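PDB 4QGO: DNA-entry nuclease (Competence-specific nuclease) from Streptococcus agalactiae ILRI112, which probably degrades DNA as a non-specific endonuclease of the His-Me finger (beta-beta-alpha) class, and acts as a virulence factor of the bacterium. Local coordinates for residues Y34-N39 / E201-I206; N44-V49 / K194-T199; A51-T56 / R72-Y77; T137-S142 / I206-A211. The protein carries 1 engineered substitution. One frame throughout, in Å; residues are numbered along the deposited sequence.

Overall arrangement
All four contacts reach the seven-stranded antiparallel sheet; contact 4 does so where strand 201-207 runs out into N208-A211. Contacts 1 and 4 share I206 and touch, centres about 17 Å apart; their segments alternate along the chain. Contact 2 joins strand 188-195, the sheet neighbour of 201-207, its centre about 18 Å from contact 1's, and K194 packs on E201. Contact 3 sits at edge strand 52-54. In sequence it falls between the segments of contact 2, which fall between those of contact 1; it closes before contact 4 opens. Contacts 2 and 4, about 29 Å between centres, flank the chain's centre; contact 4 brings sheet 108-112/135-139 and helix 140-144 against the large sheet's end.

Contact 1: Y34-N39 / E201-I206; sequences YELNNN and EFNVAI
The Y34 ring has A205 O at its edge, near the ring plane, while the amide of N39 lies obliquely across F202, the two planes 31° apart. Y34 also packs edge-to-face with Y29, its OH binding D9 O, and the F202 ring is met edge-to-face by Y156. N39 OD1 touches F202 CB at 3.4 Å and accepts the nearly straight bond from N203 N (3.0 Å, 167° at hydrogen), yet that donor stands 47° above the amide plane, off the lone pairs. The side chains of N203 and L36 cross at about a right angle, with OD1 of N203 3.6 Å from CD1 of L36; OD1 is satisfied by H190 NE2 while ND2 binds Q40 O. Backbone evidence fixes the register: Y34 N reaches A205 O at 3.0 Å, A205 N reaches Y34 O at 2.8 Å, and L36 N reaches N203 O at 2.8 Å. Beyond L36 the chain turns, N39 N bonding L36 O, and the N39 side chain takes over from the backbone. This is antiparallel pairing of neighbouring strands 33-36 and 201-207 in the central sheet.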
loop_
_atom_site.group_PDB
_atom_site.type_symbol
_atom_site.label_atom_id
_atom_site.label_comp_id
_atom_site.label_asym_id
_atom_site.label_seq_id
_atom_site.Cartn_x
_atom_site.Cartn_y
_atom_site.Cartn_z
ATOM N N TYR A 34 7.173 5.055 -7.586
ATOM C CA TYR A 34 7.588 6.448 -7.441
ATOM C C TYR A 34 8.211 6.668 -6.074
ATOM O O TYR A 34 7.558 6.476 -5.041
ATOM C CB TYR A 34 6.409 7.407 -7.664
ATOM C CG TYR A 34 6.029 7.547 -9.115
ATOM C CD1 TYR A 34 6.656 8.482 -9.929
ATOM C CD2 TYR A 34 5.048 6.741 -9.677
ATOM C CE1 TYR A 34 6.322 8.601 -11.267
ATOM C CE2 TYR A 34 4.709 6.853 -11.015
ATOM C CZ TYR A 34 5.345 7.790 -11.801
ATOM O OH TYR A 34 5.008 7.909 -13.132
ATOM N N GLU A 35 9.479 7.055 -6.080
ATOM C CA GLU A 35 10.151 7.505 -4.882
ATOM C C GLU A 35 9.703 8.946 -4.665
ATOM O O GLU A 35 9.723 9.751 -5.609
ATOM C CB GLU A 35 11.661 7.432 -5.091
ATOM C CG GLU A 35 12.496 7.842 -3.903
ATOM C CD GLU A 35 13.987 7.843 -4.216
ATOM O OE1 GLU A 35 14.743 8.549 -3.514
ATOM O OE2 GLU A 35 14.407 7.150 -5.170
ATOM N N LEU A 36 9.281 9.268 -3.442
ATOM C CA LEU A 36 8.780 10.607 -3.134
ATOM C C LEU A 36 9.727 11.324 -2.197
ATOM O O LEU A 36 10.253 10.715 -1.266
ATOM C CB LEU A 36 7.423 10.505 -2.427
ATOM C CG LEU A 36 6.374 9.621 -3.099
ATOM C CD1 LEU A 36 5.082 9.671 -2.292
ATOM C CD2 LEU A 36 6.139 10.045 -4.538
ATOM N N ASN A 37 9.933 12.621 -2.438
ATOM C CA ASN A 37 10.686 13.445 -1.486
ATOM C C ASN A 37 12.073 12.875 -1.171
ATOM O O ASN A 37 12.522 12.906 -0.022
ATOM C CB ASN A 37 9.877 13.613 -0.186
ATOM C CG ASN A 37 10.357 14.776 0.667
ATOM O OD1 ASN A 37 10.685 15.845 0.160
ATOM N ND2 ASN A 37 10.386 14.568 1.979
ATOM N N ASN A 38 12.737 12.360 -2.203
ATOM C CA ASN A 38 14.053 11.752 -2.064
ATOM C C ASN A 38 14.094 10.643 -1.019
ATOM O O ASN A 38 15.108 10.424 -0.354
ATOM C CB ASN A 38 15.111 12.819 -1.800
ATOM C CG ASN A 38 15.182 13.828 -2.920
ATOM O OD1 ASN A 38 15.677 13.524 -4.007
ATOM N ND2 ASN A 38 14.664 15.025 -2.679
ATOM N N ASN A 39 12.967 9.947 -0.909
ATOM C CA ASN A 39 12.801 8.809 0.001
ATOM C C ASN A 39 12.728 9.192 1.485
ATOM O O ASN A 39 12.828 8.329 2.353
ATOM C CB ASN A 39 13.885 7.741 -0.255
ATOM C CG ASN A 39 13.332 6.331 -0.335
ATOM O OD1 ASN A 39 12.134 6.110 -0.496
ATOM N ND2 ASN A 39 14.232 5.360 -0.237
ATOM N N GLU A 201 14.485 3.910 6.092
ATOM C CA GLU A 201 13.617 5.045 5.793
ATOM C C GLU A 201 13.219 5.016 4.333
ATOM O O GLU A 201 14.074 4.905 3.460
ATOM C CB GLU A 201 14.288 6.378 6.135
ATOM C CG GLU A 201 13.358 7.568 5.906
ATOM C CD GLU A 201 13.858 8.872 6.495
ATOM O OE1 GLU A 201 14.902 8.871 7.182
ATOM O OE2 GLU A 201 13.183 9.913 6.279
ATOM N N PHE A 202 11.925 5.095 4.071
ATOM C CA PHE A 202 11.461 5.229 2.695
ATOM C C PHE A 202 10.155 6.005 2.607
ATOM O O PHE A 202 9.431 6.146 3.597
ATOM C CB PHE A 202 11.377 3.872 1.954
ATOM C CG PHE A 202 10.427 2.865 2.567
ATOM C CD1 PHE A 202 9.052 3.008 2.440
ATOM C CD2 PHE A 202 10.922 1.735 3.204
ATOM C CE1 PHE A 202 8.184 2.069 2.969
ATOM C CE2 PHE A 202 10.061 0.778 3.730
ATOM C CZ PHE A 202 8.689 0.940 3.610
ATOM N N ASN A 203 9.869 6.512 1.409
ATOM C CA ASN A 203 8.665 7.269 1.135
ATOM C C ASN A 203 8.368 7.019 -0.335
ATOM O O ASN A 203 9.044 7.565 -1.211
ATOM C CB ASN A 203 8.889 8.765 1.406
ATOM C CG ASN A 203 7.603 9.558 1.372
ATOM O OD1 ASN A 203 6.571 9.072 0.910
ATOM N ND2 ASN A 203 7.656 10.795 1.863
ATOM N N VAL A 204 7.384 6.167 -0.601
ATOM C CA VAL A 204 7.104 5.741 -1.969
ATOM C C VAL A 204 5.611 5.710 -2.268
ATOM O O VAL A 204 4.766 5.604 -1.360
ATOM C CB VAL A 204 7.688 4.331 -2.264
ATOM C CG1 VAL A 204 9.214 4.290 -2.070
ATOM C CG2 VAL A 204 7.014 3.296 -1.386
ATOM N N ALA A 205 5.290 5.799 -3.553
ATOM C CA ALA A 205 3.936 5.532 -4.024
ATOM C C ALA A 205 4.001 4.343 -4.962
ATOM O O ALA A 205 4.744 4.362 -5.935
ATOM C CB ALA A 205 3.358 6.746 -4.745
ATOM N N ILE A 206 3.239 3.295 -4.647
ATOM C CA ILE A 206 3.179 2.091 -5.468
ATOM C C ILE A 206 1.976 2.220 -6.390
ATOM O O ILE A 206 0.837 2.180 -5.923
ATOM C CB ILE A 206 2.946 0.835 -4.606
ATOM C CG1 ILE A 206 3.885 0.793 -3.391
ATOM C CG2 ILE A 206 3.051 -0.425 -5.471
ATOM C CD1 ILE A 206 5.324 0.682 -3.730
#

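Contact 2: N44-V49 / K194-T199; sequences NADVNV and KSQDGT
K194 and A45 begin the contact: the methyl CB of A45 lies 3.3 Å from K194 O, and the K194 side chain passes the same methyl with CG at 4.1 Å. The lysine is bent at chi2 (66°) and again at chi4 (-59°), which curls its NZ back toward the loop; there a water accepts from both K194 NZ and A45 N, so the ammonium reaches the 44-49 backbone indirectly. S195, next along, points its side chain away from A45 and instead gives its OG proton to D197 OD1 at 2.7 Å. S195 also opens a type I turn that runs to G198, with Q196 and D197 at its two central positions. Q196 N comes to 3.4 Å from A45 CB, so the methyl lies against the backbone from K194 O to Q196 N, where the strand passes into the turn. The extended Q196 side chain passes A45 O with its CB and CG, and a second water donates to both A45 O and Q196 OE1. D197 takes no part across the contact but organises the turn: its OD1 also accepts from T199 N (2.9 Å, an Asx turn) and T199 OG1 (2.7 Å), while OD2 forms a salt bridge with K168. G198 N closes the turn on S195 O. No direct hydrogen bond joins the two segments. The turn links strands 188-195 and 201-207; K194 bonds by its backbone to R171 on the adjacent strand 170-177, while the loop 44-49 runs from strand 33-36 toward strand 52-54.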
loop_
_atom_site.group_PDB
_atom_site.type_symbol
_atom_site.label_atom_id
_atom_site.label_comp_id
_atom_site.label_asym_id
_atom_site.label_seq_id
_atom_site.Cartn_x
_atom_site.Cartn_y
_atom_site.Cartn_z
ATOM N N ASN A 44 7.951 10.093 12.862
ATOM C CA ASN A 44 8.771 10.100 14.065
ATOM C C ASN A 44 8.746 8.718 14.724
ATOM O O ASN A 44 7.731 8.298 15.273
ATOM C CB ASN A 44 8.288 11.180 15.032
ATOM C CG ASN A 44 9.162 11.290 16.267
ATOM O OD1 ASN A 44 10.207 10.649 16.354
ATOM N ND2 ASN A 44 8.753 12.136 17.213
ATOM N N ALA A 45 9.862 8.000 14.622
ATOM C CA ALA A 45 9.987 6.680 15.236
ATOM C C ALA A 45 10.582 6.761 16.630
ATOM O O ALA A 45 10.646 5.764 17.335
ATOM C CB ALA A 45 10.835 5.766 14.359
ATOM N N ASP A 46 11.014 7.952 17.030
ATOM C CA ASP A 46 11.661 8.120 18.330
ATOM C C ASP A 46 10.631 8.540 19.371
ATOM O O ASP A 46 10.713 9.624 19.969
ATOM C CB ASP A 46 12.799 9.138 18.221
ATOM C CG ASP A 46 13.636 9.208 19.475
ATOM O OD1 ASP A 46 13.544 8.273 20.301
ATOM O OD2 ASP A 46 14.386 10.195 19.629
ATOM N N VAL A 47 9.635 7.685 19.560
ATOM C CA VAL A 47 8.557 7.950 20.501
ATOM C C VAL A 47 8.412 6.751 21.433
ATOM O O VAL A 47 8.417 5.600 20.991
ATOM C CB VAL A 47 7.219 8.240 19.775
ATOM C CG1 VAL A 47 7.296 9.552 19.010
ATOM C CG2 VAL A 47 6.879 7.130 18.817
ATOM N N ASN A 48 8.308 7.018 22.731
ATOM C CA ASN A 48 8.159 5.929 23.690
ATOM C C ASN A 48 6.699 5.529 23.835
ATOM O O ASN A 48 6.056 5.775 24.860
ATOM C CB ASN A 48 8.764 6.313 25.044
ATOM C CG ASN A 48 8.847 5.129 25.980
ATOM O OD1 ASN A 48 9.100 4.001 25.546
ATOM N ND2 ASN A 48 8.621 5.369 27.271
ATOM N N VAL A 49 6.167 4.929 22.775
ATOM C CA VAL A 49 4.780 4.489 22.777
ATOM C C VAL A 49 4.673 3.006 22.460
ATOM O O VAL A 49 5.512 2.439 21.753
ATOM C CB VAL A 49 3.908 5.288 21.784
ATOM C CG1 VAL A 49 3.902 6.775 22.150
ATOM C CG2 VAL A 49 4.394 5.076 20.365
ATOM N N LYS A 194 10.019 4.530 8.880
ATOM C CA LYS A 194 11.203 5.090 9.521
ATOM C C LYS A 194 11.505 4.252 10.753
ATOM O O LYS A 194 10.636 4.062 11.597
ATOM C CB LYS A 194 10.934 6.548 9.909
ATOM C CG LYS A 194 12.030 7.211 10.727
ATOM C CD LYS A 194 13.291 7.351 9.902
ATOM C CE LYS A 194 14.373 8.096 10.687
ATOM N NZ LYS A 194 13.922 9.458 11.087
ATOM N N SER A 195 12.730 3.746 10.859
ATOM C CA SER A 195 13.131 3.052 12.081
ATOM C C SER A 195 13.679 4.039 13.118
ATOM O O SER A 195 14.183 5.117 12.769
ATOM C CB SER A 195 14.154 1.948 11.785
ATOM O OG SER A 195 15.375 2.494 11.312
ATOM N N GLN A 196 13.556 3.665 14.385
ATOM C CA GLN A 196 14.079 4.484 15.475
ATOM C C GLN A 196 15.553 4.820 15.257
ATOM O O GLN A 196 15.959 5.965 15.455
ATOM C CB GLN A 196 13.879 3.774 16.818
ATOM C CG GLN A 196 14.423 4.554 18.018
ATOM C CD GLN A 196 14.459 3.728 19.300
ATOM O OE1 GLN A 196 13.552 2.943 19.583
ATOM N NE2 GLN A 196 15.518 3.908 20.085
ATOM N N ASP A 197 16.336 3.835 14.816
ATOM C CA ASP A 197 17.774 4.053 14.618
ATOM C C ASP A 197 18.134 4.729 13.300
ATOM O O ASP A 197 19.310 4.969 13.024
ATOM C CB ASP A 197 18.582 2.755 14.811
ATOM C CG ASP A 197 18.391 1.736 13.683
ATOM O OD1 ASP A 197 17.715 2.011 12.670
ATOM O OD2 ASP A 197 18.952 0.628 13.810
ATOM N N GLY A 198 17.118 5.004 12.482
ATOM C CA GLY A 198 17.300 5.732 11.240
ATOM C C GLY A 198 17.829 4.929 10.062
ATOM O O GLY A 198 17.991 5.477 8.965
ATOM N N THR A 199 18.115 3.645 10.271
ATOM C CA THR A 199 18.733 2.848 9.210
ATOM C C THR A 199 17.733 2.456 8.128
ATOM O O THR A 199 18.112 2.188 6.984
ATOM C CB THR A 199 19.418 1.566 9.731
ATOM O OG1 THR A 199 18.448 0.731 10.372
ATOM C CG2 THR A 199 20.534 1.901 10.716
HETATM O O HOH W 1 10.941 3.713 19.262
HETATM O O HOH W 2 12.489 9.252 13.891
#

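Contact 3: A51-T56 / R72-Y77; sequences AYVQNT and RTIRQY
A51 and I74 form the close part of this contact, an alanine methyl set against a branched side chain. A51 CB lies 3.9 Å from both CG2 and CD1 of I74, and 4.0 Å from CG1, so the methyl rests alongside the isoleucine and is touched by CG1, CG2 and CD1 alike. The chi1 of 64° places I74 CG1 between the backbone N and the carbonyl carbon, from where the extended branch (chi2 171°) carries CD1 on past A51 toward the strand. CD1 ends 4.0 Å from Y52 N and 4.4 Å from V53 CG2, the second a looser apolar touch. Here strand 52-54 is an outermost strand of the seven-stranded antiparallel sheet, and its partner 66-70 leads directly into the loop holding 72-77: Y52 and Q54 pair by backbone with M69 and N67, and the loop folds back to cover the start of the edge strand. The backbone of I74 is anchored separately to N121, and V53 also packs on A119 of helix 116-119. Toward solvent the contact thins. T73 is exposed, and its OG1 approaches A51 CB at 3.7 Å, a packing contact, while its hydrogen bond goes to D71 OD1. The Y52 side chain points away from the loop and packs instead on M69.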
loop_
_atom_site.group_PDB
_atom_site.type_symbol
_atom_site.label_atom_id
_atom_site.label_comp_id
_atom_site.label_asym_id
_atom_site.label_seq_id
_atom_site.Cartn_x
_atom_site.Cartn_y
_atom_site.Cartn_z
ATOM N N ALA A 51 3.530 -0.395 20.771
ATOM C CA ALA A 51 3.241 -0.787 19.395
ATOM C C ALA A 51 1.734 -0.784 19.151
ATOM O O ALA A 51 0.943 -1.136 20.040
ATOM C CB ALA A 51 3.824 -2.159 19.108
ATOM N N TYR A 52 1.325 -0.385 17.948
ATOM C CA TYR A 52 -0.098 -0.280 17.626
ATOM C C TYR A 52 -0.325 -0.286 16.122
ATOM O O TYR A 52 0.607 -0.065 15.345
ATOM C CB TYR A 52 -0.681 1.032 18.187
ATOM C CG TYR A 52 -0.179 2.289 17.476
ATOM C CD1 TYR A 52 0.983 2.932 17.886
ATOM C CD2 TYR A 52 -0.859 2.811 16.376
ATOM C CE1 TYR A 52 1.458 4.070 17.228
ATOM C CE2 TYR A 52 -0.382 3.950 15.705
ATOM C CZ TYR A 52 0.774 4.577 16.145
ATOM O OH TYR A 52 1.257 5.700 15.483
ATOM N N VAL A 53 -1.571 -0.538 15.731
ATOM C CA VAL A 53 -2.069 -0.241 14.393
ATOM C C VAL A 53 -3.353 0.542 14.531
ATOM O O VAL A 53 -4.168 0.269 15.423
ATOM C CB VAL A 53 -2.373 -1.512 13.598
ATOM C CG1 VAL A 53 -2.818 -1.182 12.159
ATOM C CG2 VAL A 53 -1.175 -2.333 13.565
ATOM N N GLN A 54 -3.526 1.524 13.651
ATOM C CA GLN A 54 -4.759 2.282 13.559
ATOM C C GLN A 54 -5.186 2.367 12.100
ATOM O O GLN A 54 -4.495 2.976 11.281
ATOM C CB GLN A 54 -4.567 3.687 14.126
ATOM C CG GLN A 54 -5.822 4.524 14.066
ATOM C CD GLN A 54 -6.885 4.040 15.014
ATOM O OE1 GLN A 54 -6.664 3.970 16.228
ATOM N NE2 GLN A 54 -8.042 3.681 14.473
ATOM N N ASN A 55 -6.311 1.741 11.767
ATOM C CA ASN A 55 -6.924 1.925 10.452
ATOM C C ASN A 55 -7.970 3.021 10.535
ATOM O O ASN A 55 -8.520 3.294 11.615
ATOM C CB ASN A 55 -7.587 0.635 9.968
ATOM C CG ASN A 55 -6.587 -0.401 9.500
ATOM O OD1 ASN A 55 -6.486 -1.493 10.067
ATOM N ND2 ASN A 55 -5.878 -0.085 8.421
ATOM N N THR A 56 -8.249 3.668 9.406
ATOM C CA THR A 56 -9.245 4.737 9.378
ATOM C C THR A 56 -9.979 4.700 8.049
ATOM O O THR A 56 -9.527 4.069 7.088
ATOM C CB THR A 56 -8.635 6.146 9.572
ATOM O OG1 THR A 56 -7.991 6.577 8.370
ATOM C CG2 THR A 56 -7.639 6.184 10.746
ATOM N N ARG A 72 8.606 -6.245 17.608
ATOM C CA ARG A 72 8.422 -7.686 17.738
ATOM C C ARG A 72 7.246 -8.096 18.606
ATOM O O ARG A 72 6.835 -9.256 18.562
ATOM C CB ARG A 72 9.707 -8.354 18.226
ATOM C CG ARG A 72 10.731 -8.510 17.121
ATOM C CD ARG A 72 11.870 -9.403 17.536
ATOM N NE ARG A 72 11.737 -10.747 16.989
ATOM C CZ ARG A 72 12.767 -11.524 16.668
ATOM N NH1 ARG A 72 14.010 -11.085 16.835
ATOM N NH2 ARG A 72 12.554 -12.735 16.175
ATOM N N THR A 73 6.703 -7.170 19.396
ATOM C CA THR A 73 5.554 -7.508 20.239
ATOM C C THR A 73 4.250 -7.699 19.466
ATOM O O THR A 73 3.317 -8.313 19.982
ATOM C CB THR A 73 5.311 -6.491 21.387
ATOM O OG1 THR A 73 4.812 -5.254 20.853
ATOM C CG2 THR A 73 6.592 -6.243 22.188
ATOM N N ILE A 74 4.164 -7.172 18.244
ATOM C CA ILE A 74 2.950 -7.353 17.445
ATOM C C ILE A 74 3.193 -8.066 16.115
ATOM O O ILE A 74 2.255 -8.343 15.372
ATOM C CB ILE A 74 2.170 -6.032 17.228
ATOM C CG1 ILE A 74 2.982 -5.023 16.412
ATOM C CG2 ILE A 74 1.761 -5.439 18.568
ATOM C CD1 ILE A 74 2.160 -3.807 15.991
ATOM N N ARG A 75 4.457 -8.378 15.841
ATOM C CA ARG A 75 4.853 -9.179 14.700
ATOM C C ARG A 75 4.187 -10.550 14.756
ATOM O O ARG A 75 4.127 -11.181 15.817
ATOM C CB ARG A 75 6.377 -9.323 14.717
ATOM C CG ARG A 75 6.965 -10.159 13.600
ATOM C CD ARG A 75 7.107 -9.413 12.276
ATOM N NE ARG A 75 7.978 -10.194 11.398
ATOM C CZ ARG A 75 7.573 -11.191 10.617
ATOM N NH1 ARG A 75 6.287 -11.520 10.537
ATOM N NH2 ARG A 75 8.471 -11.860 9.900
ATOM N N GLN A 76 3.678 -11.001 13.616
ATOM C CA GLN A 76 2.990 -12.283 13.532
ATOM C C GLN A 76 3.708 -13.215 12.563
ATOM O O GLN A 76 3.656 -13.025 11.343
ATOM C CB GLN A 76 1.535 -12.060 13.115
ATOM C CG GLN A 76 0.729 -13.327 12.846
ATOM C CD GLN A 76 0.559 -14.219 14.062
ATOM O OE1 GLN A 76 1.505 -14.855 14.523
ATOM N NE2 GLN A 76 -0.664 -14.282 14.578
ATOM N N TYR A 77 4.376 -14.228 13.117
ATOM C CA TYR A 77 5.136 -15.192 12.322
ATOM C C TYR A 77 4.260 -16.358 11.897
ATOM O O TYR A 77 4.580 -17.057 10.934
ATOM C CB TYR A 77 6.339 -15.711 13.122
ATOM C CG TYR A 77 7.362 -14.648 13.443
ATOM C CD1 TYR A 77 8.180 -14.132 12.448
ATOM C CD2 TYR A 77 7.511 -14.174 14.737
ATOM C CE1 TYR A 77 9.131 -13.154 12.737
ATOM C CE2 TYR A 77 8.448 -13.204 15.037
ATOM C CZ TYR A 77 9.255 -12.700 14.031
ATOM O OH TYR A 77 10.184 -11.725 14.334
#

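Contact 4: T137-S142 / I206-A211; sequences TQTAHS and IPNTQA
T139, the last residue of strand 135-139, faces N208 with their CA atoms 5.8 Å apart, and two residues on, H141 faces Q210 at 5.7 Å. The N208 amide bonds the strand backbone at two points: ND2 donates to T137 O (3.1 Å) in both the carbonyl and amide planes, and OD1 accepts from T139 N (2.8 Å, 169° at hydrogen). With CG anti to its backbone N, N208 lays this amide along the strand, so two bonds hold it against rotation; ND2 also reaches P186 O. T139 OG1 donates to T209 O at 2.8 Å from above that carbonyl plane and accepts from S142 N (3.1 Å), making T139 the N-cap of helix 140-144. Q210 OE1 takes the N-H of H141 at 2.9 Å; the donor H141 N stands 51° out of the Q210 amide plane. A water bridges Q138 NE2, S142 OG and I206 O. The H141 ring edge faces T209 O, its ND1 bonded to Y104 OH. Q138 pairs by backbone with D109 of strand 108-112, consistent with a beta-beta-alpha core; I206, paired with M189, belongs to the large sheet, and N208-Q210 beyond it carry the bonds joining that sheet to strand 135-139 and helix 140-144.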
loop_
_atom_site.group_PDB
_atom_site.type_symbol
_atom_site.label_atom_id
_atom_site.label_comp_id
_atom_site.label_asym_id
_atom_site.label_seq_id
_atom_site.Cartn_x
_atom_site.Cartn_y
_atom_site.Cartn_z
ATOM N N THR A 137 -9.050 -2.859 -3.240
ATOM C CA THR A 137 -8.857 -3.586 -4.484
ATOM C C THR A 137 -7.504 -3.187 -5.042
ATOM O O THR A 137 -7.297 -2.032 -5.391
ATOM C CB THR A 137 -9.966 -3.247 -5.486
ATOM O OG1 THR A 137 -11.218 -3.696 -4.956
ATOM C CG2 THR A 137 -9.708 -3.912 -6.842
ATOM N N GLN A 138 -6.576 -4.138 -5.100
ATOM C CA GLN A 138 -5.209 -3.832 -5.497
ATOM C C GLN A 138 -4.784 -4.742 -6.637
ATOM O O GLN A 138 -5.078 -5.954 -6.632
ATOM C CB GLN A 138 -4.253 -3.996 -4.311
ATOM C CG GLN A 138 -2.850 -3.448 -4.595
ATOM C CD GLN A 138 -1.977 -3.437 -3.360
ATOM O OE1 GLN A 138 -2.113 -4.299 -2.486
ATOM N NE2 GLN A 138 -1.077 -2.461 -3.273
ATOM N N THR A 139 -4.094 -4.177 -7.619
ATOM C CA THR A 139 -3.655 -5.024 -8.727
ATOM C C THR A 139 -2.757 -6.160 -8.211
ATOM O O THR A 139 -2.015 -5.993 -7.231
ATOM C CB THR A 139 -2.938 -4.246 -9.843
ATOM O OG1 THR A 139 -1.665 -3.778 -9.360
ATOM C CG2 THR A 139 -3.798 -3.080 -10.315
ATOM N N ALA A 140 -2.841 -7.319 -8.860
ATOM C CA ALA A 140 -1.999 -8.440 -8.478
ATOM C C ALA A 140 -0.530 -8.052 -8.539
ATOM O O ALA A 140 0.234 -8.394 -7.639
ATOM C CB ALA A 140 -2.268 -9.644 -9.376
ATOM N N HIS A 141 -0.134 -7.333 -9.592
ATOM C CA HIS A 141 1.250 -6.905 -9.707
ATOM C C HIS A 141 1.693 -6.027 -8.545
ATOM O O HIS A 141 2.745 -6.257 -7.948
ATOM C CB HIS A 141 1.485 -6.128 -10.989
ATOM C CG HIS A 141 2.815 -5.457 -11.014
ATOM N ND1 HIS A 141 3.992 -6.148 -11.204
ATOM C CD2 HIS A 141 3.163 -4.167 -10.801
ATOM C CE1 HIS A 141 5.007 -5.301 -11.145
ATOM N NE2 HIS A 141 4.530 -4.092 -10.909
ATOM N N SER A 142 0.906 -5.000 -8.244
ATOM C CA SER A 142 1.346 -4.049 -7.231
ATOM C C SER A 142 1.242 -4.614 -5.810
ATOM O O SER A 142 1.986 -4.199 -4.923
ATOM C CB SER A 142 0.649 -2.692 -7.388
ATOM O OG SER A 142 -0.711 -2.732 -6.971
ATOM N N ILE A 206 3.239 3.295 -4.647
ATOM C CA ILE A 206 3.179 2.091 -5.468
ATOM C C ILE A 206 1.976 2.220 -6.390
ATOM O O ILE A 206 0.837 2.180 -5.923
ATOM C CB ILE A 206 2.946 0.835 -4.606
ATOM C CG1 ILE A 206 3.885 0.793 -3.391
ATOM C CG2 ILE A 206 3.051 -0.425 -5.471
ATOM C CD1 ILE A 206 5.324 0.682 -3.730
ATOM N N PRO A 207 2.210 2.399 -7.701
ATOM C CA PRO A 207 1.047 2.573 -8.580
ATOM C C PRO A 207 0.122 1.350 -8.534
ATOM O O PRO A 207 0.593 0.202 -8.553
ATOM C CB PRO A 207 1.683 2.732 -9.977
ATOM C CG PRO A 207 3.089 3.281 -9.672
ATOM C CD PRO A 207 3.488 2.527 -8.428
ATOM N N ASN A 208 -1.184 1.602 -8.465
ATOM C CA ASN A 208 -2.167 0.525 -8.474
ATOM C C ASN A 208 -2.504 0.173 -9.909
ATOM O O ASN A 208 -3.620 0.411 -10.400
ATOM C CB ASN A 208 -3.417 0.920 -7.700
ATOM C CG ASN A 208 -4.212 -0.284 -7.251
ATOM O OD1 ASN A 208 -3.724 -1.422 -7.316
ATOM N ND2 ASN A 208 -5.442 -0.046 -6.783
ATOM N N THR A 209 -1.503 -0.390 -10.572
ATOM C CA THR A 209 -1.538 -0.627 -12.007
ATOM C C THR A 209 -0.999 -2.012 -12.336
ATOM O O THR A 209 -0.352 -2.665 -11.508
ATOM C CB THR A 209 -0.687 0.426 -12.764
ATOM O OG1 THR A 209 0.675 0.370 -12.305
ATOM C CG2 THR A 209 -1.236 1.835 -12.545
ATOM N N GLN A 210 -1.243 -2.451 -13.569
ATOM C CA GLN A 210 -0.729 -3.725 -14.050
ATOM C C GLN A 210 -0.495 -3.528 -15.550
ATOM O O GLN A 210 -1.313 -2.898 -16.224
ATOM C CB GLN A 210 -1.758 -4.829 -13.776
ATOM C CG GLN A 210 -1.266 -6.270 -14.003
ATOM C CD GLN A 210 -1.840 -7.256 -12.987
ATOM O OE1 GLN A 210 -1.969 -6.949 -11.797
ATOM N NE2 GLN A 210 -2.199 -8.440 -13.453
ATOM N N ALA A 211 0.618 -4.043 -16.069
ATOM C CA ALA A 211 1.036 -3.700 -17.433
ATOM C C ALA A 211 0.045 -4.156 -18.505
ATOM O O ALA A 211 -0.072 -3.532 -19.558
ATOM C CB ALA A 211 2.415 -4.259 -17.722
HETATM O O HOH W 3 -0.896 -0.388 -5.407
#